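Local coordinates for protein GP37 (Pseudomonas phage phikz, PDB 5FT0) that probably inhibits the host RNase E of the RNA degradosome, acting as a phage-encoded ribonuclease inhibitor, at residues Gly151-Asp156 against Thr207-Ser212; Leu178-Tyr183 against Phe225-Val230. All blocks are in the same frame, centred on the assembly; numbering follows the deposited sequence.

Contact 1 (Gly151-Asp156 against Thr207-Ser212); sequences GIFKTD and TEVYFS
The loop that leads from edge strand 149-151 into the long helix 158-187 lays F153 and T155 against V209 and F211, two side chains on one face of strand 206-217 in the seven-stranded antiparallel sheet. F153 does most of the work. Its CB points at the strand, and with CG anti to the backbone N (chi1 -170°) the ring is carried in beside V209. One methyl of the valine lies over a ring face: V209 CG1 is 4.1 Å from the ring centroid, only 19° off the normal, which makes a CH-pi contact. The offset is toward the rim, and the nearest ring atom is F153 CG, 3.9 Å from V209 CG1. The second methyl, V209 CG2, reaches the neighbouring ring atom F153 CD1 at 4.1 Å.

F211 meets the same ring with its outer edge. F211 CZ is 3.7 Å from F153 CE2, and F153 CE2 lies at the F211 edge, in the plane of that ring, while F211 CZ comes to the F153 ring obliquely. The planes stand at 83° and the centroids are 5.7 Å apart. T155 adds a lighter touch at the rim of F211, where its OG1 lies 4.2 Å from F211 CE2. Apart from the T155 hydroxyl, carbon meets carbon throughout, and 160 Å² in total is buried between the two segments.

Other elements complete this small core. From helix 158-187, F161 meets F153 edge-to-face, L164 packs on both F153 and V209, and I177 touches F211. On neighbouring strand 197-202, V198 touches F153, T155 and F211, while I229 of strand 220-232 packs on F211.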
loop_
_atom_site.group_PDB
_atom_site.type_symbol
_atom_site.label_atom_id
_atom_site.label_comp_id
_atom_site.label_asym_id
_atom_site.label_seq_id
_atom_site.Cartn_x
_atom_site.Cartn_y
_atom_site.Cartn_z
ATOM N N GLY A 151 -31.336 0.766 8.056
ATOM C CA GLY A 151 -32.140 1.875 8.533
ATOM C C GLY A 151 -32.689 2.678 7.373
ATOM O O GLY A 151 -32.506 2.294 6.214
ATOM N N ILE A 152 -33.366 3.788 7.655
ATOM C CA ILE A 152 -33.886 4.676 6.621
ATOM C C ILE A 152 -33.200 6.026 6.773
ATOM O O ILE A 152 -33.251 6.637 7.850
ATOM C CB ILE A 152 -35.413 4.817 6.701
ATOM C CG1 ILE A 152 -36.082 3.439 6.688
ATOM C CG2 ILE A 152 -35.931 5.704 5.570
ATOM C CD1 ILE A 152 -36.290 2.856 5.301
ATOM N N PHE A 153 -32.550 6.481 5.705
ATOM C CA PHE A 153 -31.830 7.746 5.685
ATOM C C PHE A 153 -32.566 8.723 4.779
ATOM O O PHE A 153 -32.947 8.368 3.658
ATOM C CB PHE A 153 -30.391 7.545 5.202
ATOM C CG PHE A 153 -29.511 8.752 5.379
ATOM C CD1 PHE A 153 -28.801 8.945 6.552
ATOM C CD2 PHE A 153 -29.389 9.688 4.366
ATOM C CE1 PHE A 153 -27.986 10.055 6.712
ATOM C CE2 PHE A 153 -28.581 10.797 4.519
ATOM C CZ PHE A 153 -27.877 10.982 5.694
ATOM N N LYS A 154 -32.767 9.946 5.264
ATOM C CA LYS A 154 -33.464 10.989 4.517
ATOM C C LYS A 154 -32.464 12.071 4.129
ATOM O O LYS A 154 -31.830 12.675 5.000
ATOM C CB LYS A 154 -34.610 11.581 5.337
ATOM C CG LYS A 154 -35.596 10.547 5.862
ATOM N N THR A 155 -32.326 12.313 2.822
ATOM C CA THR A 155 -31.379 13.316 2.346
ATOM C C THR A 155 -31.872 14.738 2.591
ATOM O O THR A 155 -31.056 15.664 2.635
ATOM C CB THR A 155 -31.097 13.105 0.855
ATOM O OG1 THR A 155 -30.957 11.703 0.591
ATOM C CG2 THR A 155 -29.811 13.809 0.447
ATOM N N ASP A 156 -33.184 14.929 2.759
ATOM C CA ASP A 156 -33.707 16.260 3.055
ATOM C C ASP A 156 -33.213 16.770 4.402
ATOM O O ASP A 156 -33.067 17.983 4.591
ATOM C CB ASP A 156 -35.236 16.243 3.043
ATOM C CG ASP A 156 -35.808 15.957 1.673
ATOM O OD1 ASP A 156 -35.158 16.313 0.667
ATOM O OD2 ASP A 156 -36.912 15.376 1.603
ATOM N N THR A 207 -21.579 2.909 10.782
ATOM C CA THR A 207 -22.734 3.092 9.914
ATOM C C THR A 207 -22.243 3.501 8.533
ATOM O O THR A 207 -21.410 4.406 8.412
ATOM C CB THR A 207 -23.692 4.157 10.460
ATOM O OG1 THR A 207 -24.154 3.774 11.761
ATOM C CG2 THR A 207 -24.888 4.326 9.528
ATOM N N GLU A 208 -22.755 2.839 7.500
ATOM C CA GLU A 208 -22.421 3.158 6.118
ATOM C C GLU A 208 -23.691 3.539 5.372
ATOM O O GLU A 208 -24.676 2.793 5.390
ATOM C CB GLU A 208 -21.725 1.978 5.429
ATOM C CG GLU A 208 -20.392 1.601 6.061
ATOM C CD GLU A 208 -19.719 0.431 5.368
ATOM O OE1 GLU A 208 -20.356 -0.197 4.495
ATOM O OE2 GLU A 208 -18.548 0.141 5.695
ATOM N N VAL A 209 -23.669 4.700 4.725
ATOM C CA VAL A 209 -24.781 5.175 3.912
ATOM C C VAL A 209 -24.302 5.252 2.469
ATOM O O VAL A 209 -23.283 5.891 2.176
ATOM C CB VAL A 209 -25.307 6.535 4.398
ATOM C CG1 VAL A 209 -26.515 6.952 3.580
ATOM C CG2 VAL A 209 -25.660 6.471 5.876
ATOM N N TYR A 210 -25.031 4.601 1.571
ATOM C CA TYR A 210 -24.687 4.552 0.158
ATOM C C TYR A 210 -25.664 5.406 -0.634
ATOM O O TYR A 210 -26.882 5.240 -0.513
ATOM C CB TYR A 210 -24.706 3.112 -0.361
ATOM C CG TYR A 210 -23.611 2.240 0.210
ATOM C CD1 TYR A 210 -23.700 1.733 1.502
ATOM C CD2 TYR A 210 -22.493 1.912 -0.547
ATOM C CE1 TYR A 210 -22.701 0.936 2.029
ATOM C CE2 TYR A 210 -21.489 1.112 -0.030
ATOM C CZ TYR A 210 -21.600 0.627 1.260
ATOM O OH TYR A 210 -20.605 -0.169 1.783
ATOM N N PHE A 211 -25.126 6.317 -1.441
ATOM C CA PHE A 211 -25.910 7.141 -2.355
ATOM C C PHE A 211 -25.554 6.720 -3.774
ATOM O O PHE A 211 -24.460 7.024 -4.259
ATOM C CB PHE A 211 -25.630 8.629 -2.141
ATOM C CG PHE A 211 -25.801 9.089 -0.719
ATOM C CD1 PHE A 211 -24.760 8.991 0.189
ATOM C CD2 PHE A 211 -27.004 9.630 -0.294
ATOM C CE1 PHE A 211 -24.917 9.418 1.493
ATOM C CE2 PHE A 211 -27.165 10.058 1.008
ATOM C CZ PHE A 211 -26.121 9.952 1.903
ATOM N N SER A 212 -26.473 6.026 -4.438
ATOM C CA SER A 212 -26.233 5.508 -5.776
ATOM C C SER A 212 -27.058 6.272 -6.805
ATOM O O SER A 212 -28.132 6.800 -6.501
ATOM C CB SER A 212 -26.552 4.015 -5.851
ATOM O OG SER A 212 -25.618 3.274 -5.091
#

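Contact 2 (Leu178-Tyr183 against Phe225-Val230); sequences LAYTDY and FTIKIV
Helix segment 178-183 runs above strand segment 225-230 without backbone contact, the closest CA pair being Y180 and F225 at 9.0 Å, so side chains must fill the space between them. Y180 spans it alone from the helix side. Its CB points toward the strand, CG sits anti to the carbonyl carbon, and the ring turns one side to both F225 and I227, the strand residues two positions apart that face the helix.

I227 supplies a methyl to that face, over the CG and CD1 end of the ring. I227 CD1 lies 3.8 Å from the Y180 centroid and 20° off the normal, a CH-pi contact whose shortest approach is 3.6 Å to Y180 CD1. The fully extended end of the isoleucine (chi2 -179°) is what brings CD1 to the tyrosine.

Toward F225 the geometry differs. Y180 CE2 stands over a face of the phenylalanine, displaced toward the rim, with F225 CE1 3.6 Å away, while F225 in turn approaches the tyrosine ring obliquely, near CE2 and on the same side as I227 CD1. The planes are inclined at 32° and the centroids are 4.9 Å apart. Y180 OH stays on the same side of the phenylalanine plane as Y180 CE2, past its rim, 3.8 Å from F225 CZ.

All three residues are buried, and the surroundings are largely hydrophobic. F130 of strand 122-132 touches both Y180 and F225, I128 of the same strand packs on I227, and helix 158-187 adds I177 against I227 and F184 against F225. The helix is thereby anchored on the middle of the seven-stranded sheet, where strand 220-232 lies between 122-132 and 206-217.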
loop_
_atom_site.group_PDB
_atom_site.type_symbol
_atom_site.label_atom_id
_atom_site.label_comp_id
_atom_site.label_asym_id
_atom_site.label_seq_id
_atom_site.Cartn_x
_atom_site.Cartn_y
_atom_site.Cartn_z
ATOM N N LEU A 178 -26.186 16.506 -2.812
ATOM C CA LEU A 178 -27.157 17.249 -3.609
ATOM C C LEU A 178 -26.619 17.535 -5.005
ATOM O O LEU A 178 -27.334 17.386 -6.003
ATOM C CB LEU A 178 -27.514 18.553 -2.895
ATOM C CG LEU A 178 -28.975 19.001 -2.885
ATOM C CD1 LEU A 178 -29.822 18.034 -2.070
ATOM C CD2 LEU A 178 -29.084 20.416 -2.334
ATOM N N ALA A 179 -25.350 17.942 -5.093
ATOM C CA ALA A 179 -24.748 18.249 -6.386
ATOM C C ALA A 179 -24.766 17.034 -7.306
ATOM O O ALA A 179 -25.120 17.140 -8.487
ATOM C CB ALA A 179 -23.319 18.756 -6.187
ATOM N N TYR A 180 -24.382 15.867 -6.781
ATOM C CA TYR A 180 -24.456 14.646 -7.574
ATOM C C TYR A 180 -25.899 14.287 -7.893
ATOM O O TYR A 180 -26.199 13.820 -8.998
ATOM C CB TYR A 180 -23.763 13.496 -6.841
ATOM C CG TYR A 180 -22.282 13.433 -7.110
ATOM C CD1 TYR A 180 -21.393 14.227 -6.399
ATOM C CD2 TYR A 180 -21.775 12.605 -8.099
ATOM C CE1 TYR A 180 -20.039 14.184 -6.653
ATOM C CE2 TYR A 180 -20.422 12.554 -8.362
ATOM C CZ TYR A 180 -19.557 13.348 -7.636
ATOM O OH TYR A 180 -18.208 13.300 -7.896
ATOM N N THR A 181 -26.806 14.503 -6.937
ATOM C CA THR A 181 -28.218 14.215 -7.170
ATOM C C THR A 181 -28.778 15.093 -8.283
ATOM O O THR A 181 -29.471 14.608 -9.183
ATOM C CB THR A 181 -29.011 14.414 -5.879
ATOM O OG1 THR A 181 -28.467 13.575 -4.851
ATOM C CG2 THR A 181 -30.476 14.063 -6.093
ATOM N N ASP A 182 -28.478 16.393 -8.238
ATOM C CA ASP A 182 -28.966 17.300 -9.271
ATOM C C ASP A 182 -28.321 17.004 -10.618
ATOM O O ASP A 182 -28.998 17.005 -11.653
ATOM C CB ASP A 182 -28.712 18.751 -8.860
ATOM C CG ASP A 182 -29.583 19.187 -7.701
ATOM O OD1 ASP A 182 -30.604 18.516 -7.437
ATOM O OD2 ASP A 182 -29.250 20.205 -7.060
ATOM N N TYR A 183 -27.009 16.747 -10.627
ATOM C CA TYR A 183 -26.321 16.494 -11.890
ATOM C C TYR A 183 -26.915 15.290 -12.610
ATOM O O TYR A 183 -27.180 15.343 -13.815
ATOM C CB TYR A 183 -24.825 16.289 -11.658
ATOM C CG TYR A 183 -24.049 16.248 -12.952
ATOM C CD1 TYR A 183 -23.553 17.412 -13.520
ATOM C CD2 TYR A 183 -23.830 15.048 -13.619
ATOM C CE1 TYR A 183 -22.852 17.385 -14.710
ATOM C CE2 TYR A 183 -23.131 15.010 -14.813
ATOM C CZ TYR A 183 -22.643 16.183 -15.353
ATOM O OH TYR A 183 -21.949 16.158 -16.542
ATOM N N PHE A 225 -22.842 5.576 -10.483
ATOM C CA PHE A 225 -21.954 6.248 -9.547
ATOM C C PHE A 225 -22.520 6.096 -8.143
ATOM O O PHE A 225 -23.722 6.275 -7.929
ATOM C CB PHE A 225 -21.784 7.735 -9.890
ATOM C CG PHE A 225 -20.546 8.359 -9.296
ATOM C CD1 PHE A 225 -20.491 8.692 -7.952
ATOM C CD2 PHE A 225 -19.442 8.616 -10.088
ATOM C CE1 PHE A 225 -19.352 9.263 -7.411
ATOM C CE2 PHE A 225 -18.301 9.192 -9.554
ATOM C CZ PHE A 225 -18.257 9.513 -8.214
ATOM N N THR A 226 -21.649 5.763 -7.195
ATOM C CA THR A 226 -22.031 5.629 -5.797
ATOM C C THR A 226 -21.088 6.457 -4.935
ATOM O O THR A 226 -19.882 6.513 -5.195
ATOM C CB THR A 226 -22.008 4.155 -5.343
ATOM O OG1 THR A 226 -23.016 3.417 -6.049
ATOM C CG2 THR A 226 -22.269 4.039 -3.848
ATOM N N ILE A 227 -21.650 7.117 -3.928
ATOM C CA ILE A 227 -20.882 7.779 -2.883
ATOM C C ILE A 227 -21.182 7.071 -1.572
ATOM O O ILE A 227 -22.351 6.917 -1.201
ATOM C CB ILE A 227 -21.222 9.278 -2.783
ATOM C CG1 ILE A 227 -20.927 9.982 -4.107
ATOM C CG2 ILE A 227 -20.446 9.919 -1.646
ATOM C CD1 ILE A 227 -21.209 11.464 -4.077
ATOM N N LYS A 228 -20.135 6.630 -0.883
ATOM C CA LYS A 228 -20.269 5.976 0.411
ATOM C C LYS A 228 -19.752 6.904 1.496
ATOM O O LYS A 228 -18.666 7.477 1.363
ATOM C CB LYS A 228 -19.506 4.650 0.455
ATOM C CG LYS A 228 -19.622 3.941 1.804
ATOM C CD LYS A 228 -18.872 2.617 1.830
ATOM C CE LYS A 228 -17.377 2.820 1.925
ATOM N NZ LYS A 228 -16.656 1.520 2.028
ATOM N N ILE A 229 -20.534 7.057 2.560
ATOM C CA ILE A 229 -20.147 7.841 3.725
ATOM C C ILE A 229 -20.189 6.924 4.938
ATOM O O ILE A 229 -21.153 6.171 5.121
ATOM C CB ILE A 229 -21.063 9.062 3.917
ATOM C CG1 ILE A 229 -21.055 9.921 2.651
ATOM C CG2 ILE A 229 -20.610 9.884 5.116
ATOM C CD1 ILE A 229 -22.007 11.084 2.701
ATOM N N VAL A 230 -19.143 6.981 5.757
ATOM C CA VAL A 230 -18.987 6.092 6.902
ATOM C C VAL A 230 -18.960 6.929 8.173
ATOM O O VAL A 230 -18.191 7.892 8.272
ATOM C CB VAL A 230 -17.709 5.240 6.795
ATOM C CG1 VAL A 230 -17.626 4.257 7.960
ATOM C CG2 VAL A 230 -17.668 4.507 5.463
#

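In the fold
Following the chain from the N terminus, segment 151-156 comes first, then 178-183 on helix 158-187, next 207-212, and finally 225-230. Contact 1 closes a loop holding the whole helix and strand 197-202; contact 2 closes a second one that starts within it and ends beyond it, so the two cross. Strands 206-217 and 220-232, consecutive in the chain and neighbours in the sheet, join them directly: F211 O and I227 N are 2.8 Å apart, probably a hydrogen bond, and so are S212 OG and T226 OG1 at 2.8 Å. Together the contacts fasten the loop entering the helix, and a later turn of it, to one sheet.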